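Local coordinates for protein diol-dehydratase (Roseburia inulinivorans, PDB 5I2A) that probably catalyses B12-independent dehydration of 1,2-propanediol, as a lyase of the glycyl radical enzyme family, at residues P143-A148 and M507-N512; N158-G163 and N512-A517; R676-F681 and G687-G692; E336-Y341 and A453-M458. All blocks are in the same frame, centred on the assembly; numbering follows the deposited sequence.

How the contacts relate
Contacts 1 and 2 follow each other along helix 489-521 and share Asn512, their centres about 12 Å apart; both also touch the second subunit. Along the chain their segments alternate, and contact 4 is nested inside the loops that both close, with its centre about 17 Å from that of contact 1 and about 15 Å from that of contact 2. Contact 3 comes later and is local in sequence, yet it touches the same helix through Tyr689 and Phe681. Strands 454-457 of contact 4 and 688-689 of contact 3 belong to one mixed sheet, each parallel to strand 548-556. One long helix thus joins sheet, flanking helices and subunit interface within the pyruvate formate lyase-like region.

Contact 1 (P143-A148 and M507-N512); sequences PETLRA and MVNADN
Thr145 and Asn509 tie helix 143-150 to the long helix 489-521 in a small, buried helix-helix contact beside the subunit interface. The hydroxyl OG1 of Thr145 donates to OD1 of Asn509 over 2.8 Å. It reaches the amide from above its plane, 49° out of it, with a C=O...donor angle of 104°, so the bond does not follow a lone pair. CG of Asn509 stands anti to the backbone N (chi1 -177°), which sets the amide beside the Thr145 hydroxyl. The other branch of Thr145 does apolar work: CG2 meets CB of Ala510 at 3.6 Å. A valine in place of Thr145 would probably keep much of this methyl packing but leave OD1 of Asn509 without its hydroxyl donor and the amide less firmly oriented. The same OD1 also accepts from Ala142 N, just ahead of helix 143-150, while ND2 donates to Phe195 O of the second subunit; both ends of the amide are therefore used, one within the chain and one across the dimer. Phe154 of strand 154-155 packs on both Thr145 and Ala510, and Leu506, one turn earlier on the long helix, covers Thr145 and Ala148.

Contact 2 (N158-G163 and N512-A517); sequences NYFYNG and NAIDYA
Ile514 directs two branches at Tyr159 and Phe160: CG2 stands anti to the backbone N, while CG1 turns beside it (chi1 -64°) and continues extended to CD1 (chi2 165°). The first branch rests on the backbone of Tyr159, with CG2 of Ile514 3.3 Å from the carbonyl O of Tyr159, and also meets CB of Tyr159 at 3.9 Å. The second reaches the next residue, where CD1 of Ile514 lies 3.9 Å from CB of Phe160 and at the edge of its ring, near the ring plane. One isoleucine thus fits against two successive residues of the short, weakly bonded helix 157-161. Of the tyrosine side chain CB alone touches it, because CG, anti to the carbonyl carbon (chi1 -50°), leads the ring away; there it packs edge-to-face with Trp450 and with His166, and its OH bonds to Asp452 N. The carbonyl O of Tyr159 accepts from NE2 of His518, one turn further along the Ile514 helix, which adds a polar tie to an otherwise apolar contact. Phe160 in turn places CD2 3.6 Å above the centre of the Tyr161 ring, and its side chain also lies against Ser134 and Thr138. Helix 133-139 closes the group, since Ala137 packs on Ile514 and Ala517. A bound di(hydroxyethyl)ether (PEG), probably from the crystallisation liquor, lies near Phe160. The arrangement is plain helix-to-helix packing, a branched aliphatic residue of a long helix wedged against a short one, in the mostly helical pyruvate formate lyase-like region.

Contact 3 (R676-F681 and G687-G692); sequences RPLETF and GMYQAG
Tyr689 of strand 688-689 packs against the turn 678-681, and its side chain can be followed outward atom by atom. CB of Tyr689 sits 3.1 Å from the carbonyl O of Leu678. From there CG, anti to the carbonyl carbon and beside the backbone N (chi1 -82°), lays the ring against two apolar groups on one and the same side of its plane: CD1 of Tyr689 meets CB of Phe681 at 3.8 Å, and CD2 of Tyr689 meets CD2 of Leu678 at 3.9 Å. The carbonyl O of Phe681 lies at the ring edge, near its plane. At the tip, OH of Tyr689 bonds to OD1 of Asn512 on helix 489-521, while Val508 of that helix packs on both aromatic residues. The backbone holds the base of the ring in place: Tyr689 N donates to Phe681 O over 2.9 Å in a nearly straight bond, 175° at the hydrogen. Met688 is bent at chi2 and chi3, which brings its methyl CE back over the turn, 3.2 Å from the carbonyl O of Glu679 and close to that of Phe681. The other branch of Leu678, CD1, touches CB of Ala691 at 3.7 Å. A type I turn from Leu678 to Phe681 presents these carbonyls, and just before it Pro677 O accepts from both N and OG1 of Thr680. A water donates to Tyr689 O and, weakly, to Glu679 O. The chemistry is therefore mixed: one short, straight backbone bond, a CA-H...O contact from Glu679 to Tyr689 O and a water join turn and strand, apolar carbons pack along one side of the tyrosine ring, and its hydroxyl links to the long helix.

Contact 4 (E336-Y341 and A453-M458); sequences EGFAGY and AAFFNM
Phe338 and Phe455 meet through their ring ends, CZ of Phe338 3.6 Å from CZ of Phe455. The rings lie oblique to each other, planes at 38° and centroids 5.4 Å apart, so the pair is neither a stack nor edge-to-face. On the strand, CG of Phe455 is anti to the carbonyl carbon (chi1 -63°), which sends its ring to Phe338. Gly337 brings only backbone to that ring; a side-chain carbon there would come about 3.5 Å from CE2 of Phe455. An alanine in place of Phe338 is likely to leave a gap against Phe455 and deprive His283 of its edge-to-face ring partner. Around the pair, Asn158 and Asp452 lie against Phe338, and Ala698 against Phe455. A 1,2-ethanediol, probably from the crystallisation liquor, lies about 4 Å from the Phe338 side chain. Further out, OG of Ser697 bonds to both Glu336 O and Ala339 N, holding the loop on either side of the phenylalanine, and Phe455 is backbone-bonded to Thr155. Ala339 O bonds to OH of Tyr818, next to Gly817, the predicted glycyl radical site, unmodified here. Loop 336-341 thus packs on strand 454-457 near the centre of the chain, probably close to the glycyl radical loop of this enzyme family.

Contact 1 (P143-A148 and M507-N512)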
loop_
_atom_site.group_PDB
_atom_site.type_symbol
_atom_site.label_atom_id
_atom_site.label_comp_id
_atom_site.label_asym_id
_atom_site.label_seq_id
_atom_site.Cartn_x
_atom_site.Cartn_y
_atom_site.Cartn_z
ATOM N N PRO A 143 -10.540 18.892 -3.056
ATOM C CA PRO A 143 -11.718 19.691 -2.694
ATOM C C PRO A 143 -12.497 20.155 -3.926
ATOM O O PRO A 143 -13.717 20.178 -3.887
ATOM C CB PRO A 143 -11.121 20.888 -1.947
ATOM C CG PRO A 143 -9.803 20.404 -1.434
ATOM C CD PRO A 143 -9.299 19.443 -2.483
ATOM N N GLU A 144 -11.795 20.508 -4.998
ATOM C CA GLU A 144 -12.450 20.957 -6.220
ATOM C C GLU A 144 -13.281 19.821 -6.834
ATOM O O GLU A 144 -14.339 20.053 -7.399
ATOM C CB GLU A 144 -11.421 21.485 -7.232
ATOM C CG GLU A 144 -10.765 22.822 -6.831
ATOM C CD GLU A 144 -9.614 22.675 -5.834
ATOM O OE1 GLU A 144 -9.404 21.582 -5.274
ATOM O OE2 GLU A 144 -8.899 23.666 -5.618
ATOM N N THR A 145 -12.784 18.597 -6.703
ATOM C CA THR A 145 -13.498 17.410 -7.140
ATOM C C THR A 145 -14.794 17.202 -6.357
ATOM O O THR A 145 -15.844 16.905 -6.940
ATOM C CB THR A 145 -12.609 16.162 -7.003
ATOM O OG1 THR A 145 -11.411 16.356 -7.764
ATOM C CG2 THR A 145 -13.333 14.921 -7.490
ATOM N N LEU A 146 -14.720 17.352 -5.035
ATOM C CA LEU A 146 -15.911 17.225 -4.210
ATOM C C LEU A 146 -16.940 18.290 -4.606
ATOM O O LEU A 146 -18.137 18.022 -4.622
ATOM C CB LEU A 146 -15.559 17.328 -2.719
ATOM C CG LEU A 146 -14.628 16.228 -2.178
ATOM C CD1 LEU A 146 -14.224 16.493 -0.719
ATOM C CD2 LEU A 146 -15.286 14.869 -2.310
ATOM N N ARG A 147 -16.459 19.487 -4.934
ATOM C CA ARG A 147 -17.338 20.581 -5.331
ATOM C C ARG A 147 -18.047 20.246 -6.643
ATOM O O ARG A 147 -19.250 20.452 -6.776
ATOM C CB ARG A 147 -16.563 21.898 -5.471
ATOM C CG ARG A 147 -17.441 23.085 -5.850
ATOM C CD ARG A 147 -16.646 24.387 -5.933
ATOM N NE ARG A 147 -15.663 24.317 -7.004
ATOM C CZ ARG A 147 -14.675 25.187 -7.193
ATOM N NH1 ARG A 147 -14.522 26.221 -6.377
ATOM N NH2 ARG A 147 -13.829 25.014 -8.198
ATOM N N ALA A 148 -17.297 19.717 -7.601
ATOM C CA ALA A 148 -17.874 19.352 -8.892
ATOM C C ALA A 148 -18.994 18.317 -8.723
ATOM O O ALA A 148 -20.028 18.381 -9.389
ATOM C CB ALA A 148 -16.787 18.828 -9.826
ATOM N N MET A 507 -13.154 14.716 -12.832
ATOM C CA MET A 507 -13.711 13.374 -12.880
ATOM C C MET A 507 -12.572 12.346 -12.854
ATOM O O MET A 507 -12.674 11.330 -12.185
ATOM C CB MET A 507 -14.579 13.172 -14.127
ATOM C CG MET A 507 -15.168 11.767 -14.235
ATOM S SD MET A 507 -16.281 11.546 -15.623
ATOM C CE MET A 507 -15.275 11.943 -17.047
ATOM N N VAL A 508 -11.491 12.640 -13.573
ATOM C CA VAL A 508 -10.305 11.782 -13.568
ATOM C C VAL A 508 -9.750 11.709 -12.131
ATOM O O VAL A 508 -9.415 10.638 -11.636
ATOM C CB VAL A 508 -9.229 12.283 -14.566
ATOM C CG1 VAL A 508 -7.913 11.490 -14.424
ATOM C CG2 VAL A 508 -9.752 12.213 -16.021
ATOM N N ASN A 509 -9.717 12.844 -11.449
ATOM C CA ASN A 509 -9.290 12.859 -10.050
ATOM C C ASN A 509 -10.158 11.937 -9.175
ATOM O O ASN A 509 -9.637 11.160 -8.385
ATOM C CB ASN A 509 -9.309 14.296 -9.499
ATOM C CG ASN A 509 -8.792 14.387 -8.067
ATOM O OD1 ASN A 509 -9.573 14.389 -7.127
ATOM N ND2 ASN A 509 -7.468 14.467 -7.906
ATOM N N ALA A 510 -11.475 11.996 -9.357
ATOM C CA ALA A 510 -12.397 11.189 -8.553
ATOM C C ALA A 510 -12.190 9.682 -8.792
ATOM O O ALA A 510 -12.079 8.899 -7.849
ATOM C CB ALA A 510 -13.851 11.587 -8.844
ATOM N N ASP A 511 -12.133 9.283 -10.054
ATOM C CA ASP A 511 -11.950 7.871 -10.376
ATOM C C ASP A 511 -10.579 7.361 -9.924
ATOM O O ASP A 511 -10.474 6.264 -9.391
ATOM C CB ASP A 511 -12.131 7.628 -11.881
ATOM C CG ASP A 511 -13.576 7.474 -12.272
ATOM O OD1 ASP A 511 -14.367 6.940 -11.458
ATOM O OD2 ASP A 511 -13.919 7.869 -13.397
ATOM N N ASN A 512 -9.537 8.161 -10.138
ATOM C CA ASN A 512 -8.197 7.766 -9.711
ATOM C C ASN A 512 -8.139 7.618 -8.184
ATOM O O ASN A 512 -7.497 6.715 -7.669
ATOM C CB ASN A 512 -7.137 8.769 -10.206
ATOM C CG ASN A 512 -6.851 8.627 -11.708
ATOM O OD1 ASN A 512 -7.337 7.700 -12.357
ATOM N ND2 ASN A 512 -6.039 9.527 -12.248
#

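Contact 2 (N158-G163 and N512-A517)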
loop_
_atom_site.group_PDB
_atom_site.type_symbol
_atom_site.label_atom_id
_atom_site.label_comp_id
_atom_site.label_asym_id
_atom_site.label_seq_id
_atom_site.Cartn_x
_atom_site.Cartn_y
_atom_site.Cartn_z
ATOM N N ASN A 158 -20.547 4.519 -8.925
ATOM C CA ASN A 158 -20.541 3.084 -9.213
ATOM C C ASN A 158 -19.510 2.306 -8.379
ATOM O O ASN A 158 -19.889 1.464 -7.563
ATOM C CB ASN A 158 -20.303 2.838 -10.709
ATOM C CG ASN A 158 -20.686 1.422 -11.136
ATOM O OD1 ASN A 158 -21.214 0.642 -10.338
ATOM N ND2 ASN A 158 -20.456 1.100 -12.411
ATOM N N TYR A 159 -18.226 2.622 -8.542
ATOM C CA TYR A 159 -17.165 1.923 -7.802
ATOM C C TYR A 159 -16.845 2.591 -6.445
ATOM O O TYR A 159 -15.959 2.149 -5.711
ATOM C CB TYR A 159 -15.888 1.831 -8.649
ATOM C CG TYR A 159 -16.071 1.309 -10.078
ATOM C CD1 TYR A 159 -17.087 0.416 -10.404
ATOM C CD2 TYR A 159 -15.223 1.725 -11.098
ATOM C CE1 TYR A 159 -17.249 -0.053 -11.717
ATOM C CE2 TYR A 159 -15.367 1.254 -12.402
ATOM C CZ TYR A 159 -16.386 0.371 -12.710
ATOM O OH TYR A 159 -16.538 -0.077 -14.014
ATOM N N PHE A 160 -17.553 3.667 -6.129
ATOM C CA PHE A 160 -17.444 4.313 -4.821
ATOM C C PHE A 160 -18.199 3.495 -3.772
ATOM O O PHE A 160 -17.643 3.152 -2.741
ATOM C CB PHE A 160 -17.987 5.747 -4.867
ATOM C CG PHE A 160 -17.948 6.475 -3.523
ATOM C CD1 PHE A 160 -16.780 7.095 -3.082
ATOM C CD2 PHE A 160 -19.082 6.559 -2.727
ATOM C CE1 PHE A 160 -16.740 7.773 -1.863
ATOM C CE2 PHE A 160 -19.049 7.235 -1.504
ATOM C CZ PHE A 160 -17.874 7.842 -1.071
ATOM N N TYR A 161 -19.461 3.168 -4.057
ATOM C CA TYR A 161 -20.310 2.464 -3.089
ATOM C C TYR A 161 -20.157 0.941 -3.074
ATOM O O TYR A 161 -20.517 0.283 -2.092
ATOM C CB TYR A 161 -21.784 2.780 -3.346
ATOM C CG TYR A 161 -22.175 4.208 -3.101
ATOM C CD1 TYR A 161 -22.231 4.726 -1.811
ATOM C CD2 TYR A 161 -22.507 5.035 -4.158
ATOM C CE1 TYR A 161 -22.599 6.044 -1.590
ATOM C CE2 TYR A 161 -22.889 6.338 -3.953
ATOM C CZ TYR A 161 -22.937 6.843 -2.669
ATOM O OH TYR A 161 -23.313 8.149 -2.498
ATOM N N ASN A 162 -19.656 0.376 -4.169
ATOM C CA ASN A 162 -19.581 -1.068 -4.288
ATOM C C ASN A 162 -18.399 -1.487 -5.179
ATOM O O ASN A 162 -17.619 -0.641 -5.603
ATOM C CB ASN A 162 -20.937 -1.616 -4.798
ATOM C CG ASN A 162 -21.803 -2.197 -3.662
ATOM O OD1 ASN A 162 -21.311 -2.920 -2.802
ATOM N ND2 ASN A 162 -23.082 -1.892 -3.675
ATOM N N GLY A 163 -18.257 -2.787 -5.433
ATOM C CA GLY A 163 -17.104 -3.323 -6.135
ATOM C C GLY A 163 -16.980 -2.901 -7.597
ATOM O O GLY A 163 -17.868 -2.248 -8.157
ATOM N N ASN A 512 -9.537 8.161 -10.138
ATOM C CA ASN A 512 -8.197 7.766 -9.711
ATOM C C ASN A 512 -8.139 7.618 -8.184
ATOM O O ASN A 512 -7.497 6.715 -7.669
ATOM C CB ASN A 512 -7.137 8.769 -10.206
ATOM C CG ASN A 512 -6.851 8.627 -11.708
ATOM O OD1 ASN A 512 -7.337 7.700 -12.357
ATOM N ND2 ASN A 512 -6.039 9.527 -12.248
ATOM N N ALA A 513 -8.828 8.498 -7.469
ATOM C CA ALA A 513 -8.921 8.378 -6.011
ATOM C C ALA A 513 -9.587 7.060 -5.592
ATOM O O ALA A 513 -9.109 6.368 -4.701
ATOM C CB ALA A 513 -9.686 9.571 -5.422
ATOM N N ILE A 514 -10.691 6.717 -6.247
ATOM C CA ILE A 514 -11.386 5.468 -5.955
ATOM C C ILE A 514 -10.512 4.259 -6.348
ATOM O O ILE A 514 -10.515 3.244 -5.674
ATOM C CB ILE A 514 -12.754 5.442 -6.669
ATOM C CG1 ILE A 514 -13.635 6.562 -6.106
ATOM C CG2 ILE A 514 -13.452 4.073 -6.521
ATOM C CD1 ILE A 514 -14.871 6.896 -6.961
ATOM N N ASP A 515 -9.744 4.415 -7.421
ATOM C CA ASP A 515 -8.795 3.406 -7.898
ATOM C C ASP A 515 -7.772 3.066 -6.811
ATOM O O ASP A 515 -7.554 1.894 -6.504
ATOM C CB ASP A 515 -8.097 3.921 -9.173
ATOM C CG ASP A 515 -7.749 2.805 -10.175
ATOM O OD1 ASP A 515 -7.504 1.646 -9.776
ATOM O OD2 ASP A 515 -7.695 3.117 -11.383
ATOM N N TYR A 516 -7.170 4.096 -6.215
ATOM C CA TYR A 516 -6.241 3.894 -5.106
ATOM C C TYR A 516 -6.923 3.163 -3.975
ATOM O O TYR A 516 -6.336 2.266 -3.400
ATOM C CB TYR A 516 -5.656 5.225 -4.591
ATOM C CG TYR A 516 -4.523 5.697 -5.461
ATOM C CD1 TYR A 516 -3.348 4.945 -5.568
ATOM C CD2 TYR A 516 -4.639 6.854 -6.216
ATOM C CE1 TYR A 516 -2.308 5.346 -6.395
ATOM C CE2 TYR A 516 -3.608 7.267 -7.047
ATOM C CZ TYR A 516 -2.446 6.513 -7.129
ATOM O OH TYR A 516 -1.430 6.931 -7.948
ATOM N N ALA A 517 -8.169 3.528 -3.676
ATOM C CA ALA A 517 -8.865 2.877 -2.569
ATOM C C ALA A 517 -9.033 1.368 -2.819
ATOM O O ALA A 517 -8.757 0.564 -1.927
ATOM C CB ALA A 517 -10.224 3.544 -2.307
#

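Contact 3 (R676-F681 and G687-G692)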
loop_
_atom_site.group_PDB
_atom_site.type_symbol
_atom_site.label_atom_id
_atom_site.label_comp_id
_atom_site.label_asym_id
_atom_site.label_seq_id
_atom_site.Cartn_x
_atom_site.Cartn_y
_atom_site.Cartn_z
ATOM N N ARG A 676 -11.755 13.469 -26.824
ATOM C CA ARG A 676 -10.345 13.698 -27.091
ATOM C C ARG A 676 -9.537 13.982 -25.826
ATOM O O ARG A 676 -8.471 13.401 -25.657
ATOM C CB ARG A 676 -10.152 14.821 -28.100
ATOM C CG ARG A 676 -9.468 14.327 -29.347
ATOM C CD ARG A 676 -9.369 15.384 -30.404
ATOM N NE ARG A 676 -9.537 14.788 -31.720
ATOM C CZ ARG A 676 -10.136 15.399 -32.733
ATOM N NH1 ARG A 676 -10.614 16.626 -32.575
ATOM N NH2 ARG A 676 -10.240 14.786 -33.902
ATOM N N PRO A 677 -10.031 14.862 -24.942
ATOM C CA PRO A 677 -9.249 15.036 -23.714
ATOM C C PRO A 677 -9.110 13.737 -22.919
ATOM O O PRO A 677 -8.031 13.449 -22.392
ATOM C CB PRO A 677 -10.057 16.075 -22.929
ATOM C CG PRO A 677 -10.772 16.855 -23.974
ATOM C CD PRO A 677 -11.149 15.823 -25.017
ATOM N N LEU A 678 -10.176 12.948 -22.858
ATOM C CA LEU A 678 -10.146 11.762 -22.011
ATOM C C LEU A 678 -9.032 10.783 -22.389
ATOM O O LEU A 678 -8.403 10.220 -21.498
ATOM C CB LEU A 678 -11.493 11.048 -22.031
ATOM C CG LEU A 678 -12.400 11.528 -20.896
ATOM C CD1 LEU A 678 -13.801 11.019 -21.143
ATOM C CD2 LEU A 678 -11.878 11.074 -19.514
ATOM N N GLU A 679 -8.770 10.599 -23.687
ATOM C CA GLU A 679 -7.775 9.599 -24.106
ATOM C C GLU A 679 -6.342 9.982 -23.709
ATOM O O GLU A 679 -5.437 9.187 -23.882
ATOM C CB GLU A 679 -7.834 9.347 -25.617
ATOM C CG GLU A 679 -7.361 10.532 -26.470
ATOM C CD GLU A 679 -7.352 10.242 -27.980
ATOM O OE1 GLU A 679 -7.005 11.159 -28.745
ATOM O OE2 GLU A 679 -7.682 9.114 -28.400
ATOM N N THR A 680 -6.149 11.179 -23.157
ATOM C CA THR A 680 -4.819 11.610 -22.731
ATOM C C THR A 680 -4.543 11.332 -21.247
ATOM O O THR A 680 -3.415 11.446 -20.816
ATOM C CB THR A 680 -4.590 13.132 -22.976
ATOM O OG1 THR A 680 -5.349 13.892 -22.030
ATOM C CG2 THR A 680 -5.005 13.547 -24.405
ATOM N N PHE A 681 -5.564 10.997 -20.460
ATOM C CA PHE A 681 -5.361 10.810 -19.014
ATOM C C PHE A 681 -5.007 9.372 -18.661
ATOM O O PHE A 681 -5.357 8.452 -19.391
ATOM C CB PHE A 681 -6.614 11.250 -18.226
ATOM C CG PHE A 681 -6.834 12.733 -18.253
ATOM C CD1 PHE A 681 -6.125 13.566 -17.397
ATOM C CD2 PHE A 681 -7.710 13.300 -19.158
ATOM C CE1 PHE A 681 -6.301 14.935 -17.439
ATOM C CE2 PHE A 681 -7.900 14.667 -19.198
ATOM C CZ PHE A 681 -7.194 15.488 -18.346
ATOM N N GLY A 687 -2.658 2.312 -17.001
ATOM C CA GLY A 687 -3.371 2.360 -18.261
ATOM C C GLY A 687 -3.969 3.728 -18.572
ATOM O O GLY A 687 -3.717 4.707 -17.871
ATOM N N MET A 688 -4.754 3.782 -19.639
ATOM C CA MET A 688 -5.302 5.026 -20.151
ATOM C C MET A 688 -6.803 5.111 -19.915
ATOM O O MET A 688 -7.505 4.095 -19.864
ATOM C CB MET A 688 -5.031 5.167 -21.650
ATOM C CG MET A 688 -3.548 5.054 -22.061
ATOM S SD MET A 688 -2.485 6.326 -21.314
ATOM C CE MET A 688 -3.230 7.842 -21.952
ATOM N N TYR A 689 -7.289 6.332 -19.806
ATOM C CA TYR A 689 -8.707 6.585 -19.901
ATOM C C TYR A 689 -9.169 6.423 -21.354
ATOM O O TYR A 689 -8.400 6.626 -22.294
ATOM C CB TYR A 689 -9.031 7.988 -19.392
ATOM C CG TYR A 689 -9.154 8.060 -17.893
ATOM C CD1 TYR A 689 -8.039 7.898 -17.068
ATOM C CD2 TYR A 689 -10.384 8.282 -17.302
ATOM C CE1 TYR A 689 -8.164 7.943 -15.688
ATOM C CE2 TYR A 689 -10.512 8.352 -15.933
ATOM C CZ TYR A 689 -9.413 8.168 -15.129
ATOM O OH TYR A 689 -9.568 8.227 -13.764
ATOM N N GLN A 690 -10.426 6.046 -21.517
ATOM C CA GLN A 690 -11.073 6.036 -22.818
ATOM C C GLN A 690 -12.559 6.329 -22.606
ATOM O O GLN A 690 -13.216 5.678 -21.788
ATOM C CB GLN A 690 -10.864 4.697 -23.544
ATOM C CG GLN A 690 -10.931 3.459 -22.667
ATOM C CD GLN A 690 -10.924 2.152 -23.468
ATOM O OE1 GLN A 690 -10.517 2.121 -24.633
ATOM N NE2 GLN A 690 -11.427 1.082 -22.857
ATOM N N ALA A 691 -13.069 7.332 -23.305
ATOM C CA ALA A 691 -14.478 7.706 -23.210
ATOM C C ALA A 691 -15.433 6.606 -23.668
ATOM O O ALA A 691 -15.156 5.879 -24.629
ATOM C CB ALA A 691 -14.742 8.975 -24.034
ATOM N N GLY A 692 -16.556 6.489 -22.969
ATOM C CA GLY A 692 -17.736 5.835 -23.507
ATOM C C GLY A 692 -18.861 6.851 -23.632
ATOM O O GLY A 692 -18.794 7.941 -23.050
HETATM O O HOH W 1 -6.578 6.140 -24.686
#

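Contact 4 (E336-Y341 and A453-M458)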
loop_
_atom_site.group_PDB
_atom_site.type_symbol
_atom_site.label_atom_id
_atom_site.label_comp_id
_atom_site.label_asym_id
_atom_site.label_seq_id
_atom_site.Cartn_x
_atom_site.Cartn_y
_atom_site.Cartn_z
ATOM N N GLU A 336 -31.438 4.728 -9.298
ATOM C CA GLU A 336 -32.128 5.395 -10.386
ATOM C C GLU A 336 -31.311 5.394 -11.665
ATOM O O GLU A 336 -31.869 5.497 -12.750
ATOM C CB GLU A 336 -32.481 6.820 -9.994
ATOM C CG GLU A 336 -33.496 6.855 -8.879
ATOM C CD GLU A 336 -34.134 8.199 -8.745
ATOM O OE1 GLU A 336 -33.433 9.207 -8.974
ATOM O OE2 GLU A 336 -35.338 8.244 -8.427
ATOM N N GLY A 337 -29.995 5.262 -11.534
ATOM C CA GLY A 337 -29.134 5.194 -12.703
ATOM C C GLY A 337 -28.870 3.779 -13.184
ATOM O O GLY A 337 -28.313 3.586 -14.261
ATOM N N PHE A 338 -29.250 2.793 -12.371
ATOM C CA PHE A 338 -29.086 1.386 -12.719
ATOM C C PHE A 338 -30.411 0.633 -12.479
ATOM O O PHE A 338 -30.428 -0.407 -11.839
ATOM C CB PHE A 338 -27.972 0.721 -11.886
ATOM C CG PHE A 338 -26.590 1.324 -12.055
ATOM C CD1 PHE A 338 -25.775 0.948 -13.105
ATOM C CD2 PHE A 338 -26.095 2.230 -11.122
ATOM C CE1 PHE A 338 -24.480 1.476 -13.237
ATOM C CE2 PHE A 338 -24.813 2.764 -11.245
ATOM C CZ PHE A 338 -24.005 2.384 -12.303
ATOM N N ALA A 339 -31.513 1.168 -12.974
ATOM C CA ALA A 339 -32.834 0.705 -12.526
ATOM C C ALA A 339 -33.238 -0.593 -13.218
ATOM O O ALA A 339 -32.914 -0.795 -14.376
ATOM C CB ALA A 339 -33.875 1.772 -12.776
ATOM N N GLY A 340 -33.952 -1.459 -12.508
ATOM C CA GLY A 340 -34.475 -2.682 -13.107
ATOM C C GLY A 340 -33.796 -3.945 -12.599
ATOM O O GLY A 340 -33.941 -5.000 -13.185
ATOM N N TYR A 341 -33.048 -3.821 -11.507
ATOM C CA TYR A 341 -32.372 -4.958 -10.874
ATOM C C TYR A 341 -31.314 -5.649 -11.750
ATOM O O TYR A 341 -30.947 -6.776 -11.468
ATOM C CB TYR A 341 -33.390 -6.017 -10.434
ATOM C CG TYR A 341 -34.438 -5.551 -9.441
ATOM C CD1 TYR A 341 -34.104 -5.284 -8.127
ATOM C CD2 TYR A 341 -35.769 -5.420 -9.822
ATOM C CE1 TYR A 341 -35.060 -4.881 -7.208
ATOM C CE2 TYR A 341 -36.743 -5.028 -8.910
ATOM C CZ TYR A 341 -36.383 -4.763 -7.604
ATOM O OH TYR A 341 -37.333 -4.366 -6.707
ATOM N N ALA A 453 -16.910 3.716 -15.051
ATOM C CA ALA A 453 -16.240 4.364 -13.925
ATOM C C ALA A 453 -16.968 5.599 -13.403
ATOM O O ALA A 453 -16.783 5.969 -12.247
ATOM C CB ALA A 453 -14.802 4.738 -14.317
ATOM N N ALA A 454 -17.771 6.232 -14.256
ATOM C CA ALA A 454 -18.503 7.447 -13.882
ATOM C C ALA A 454 -19.506 7.840 -14.946
ATOM O O ALA A 454 -19.424 7.417 -16.106
ATOM C CB ALA A 454 -17.533 8.646 -13.619
ATOM N N PHE A 455 -20.455 8.662 -14.518
ATOM C CA PHE A 455 -21.415 9.292 -15.402
ATOM C C PHE A 455 -21.099 10.790 -15.444
ATOM O O PHE A 455 -21.084 11.449 -14.399
ATOM C CB PHE A 455 -22.841 9.068 -14.896
ATOM C CG PHE A 455 -23.281 7.619 -14.857
ATOM C CD1 PHE A 455 -22.830 6.706 -15.790
ATOM C CD2 PHE A 455 -24.186 7.191 -13.890
ATOM C CE1 PHE A 455 -23.262 5.380 -15.766
ATOM C CE2 PHE A 455 -24.620 5.862 -13.849
ATOM C CZ PHE A 455 -24.156 4.958 -14.789
ATOM N N PHE A 456 -20.863 11.323 -16.637
ATOM C CA PHE A 456 -20.522 12.730 -16.808
ATOM C C PHE A 456 -21.610 13.445 -17.602
ATOM O O PHE A 456 -21.927 13.050 -18.727
ATOM C CB PHE A 456 -19.171 12.874 -17.524
ATOM C CG PHE A 456 -18.676 14.300 -17.649
ATOM C CD1 PHE A 456 -19.116 15.125 -18.682
ATOM C CD2 PHE A 456 -17.740 14.802 -16.751
ATOM C CE1 PHE A 456 -18.628 16.431 -18.814
ATOM C CE2 PHE A 456 -17.249 16.113 -16.870
ATOM C CZ PHE A 456 -17.696 16.925 -17.903
ATOM N N ASN A 457 -22.149 14.514 -17.023
ATOM C CA ASN A 457 -23.224 15.272 -17.660
ATOM C C ASN A 457 -22.648 16.388 -18.537
ATOM O O ASN A 457 -22.223 17.417 -18.023
ATOM C CB ASN A 457 -24.164 15.853 -16.586
ATOM C CG ASN A 457 -25.425 16.481 -17.177
ATOM O OD1 ASN A 457 -25.447 16.888 -18.337
ATOM N ND2 ASN A 457 -26.488 16.544 -16.372
ATOM N N MET A 458 -22.646 16.187 -19.850
ATOM C CA MET A 458 -22.055 17.169 -20.758
ATOM C C MET A 458 -22.886 18.453 -20.832
ATOM O O MET A 458 -22.395 19.464 -21.313
ATOM C CB MET A 458 -21.872 16.584 -22.173
ATOM C CG MET A 458 -21.016 15.303 -22.224
ATOM S SD MET A 458 -20.989 14.531 -23.860
ATOM C CE MET A 458 -20.469 15.915 -24.848
#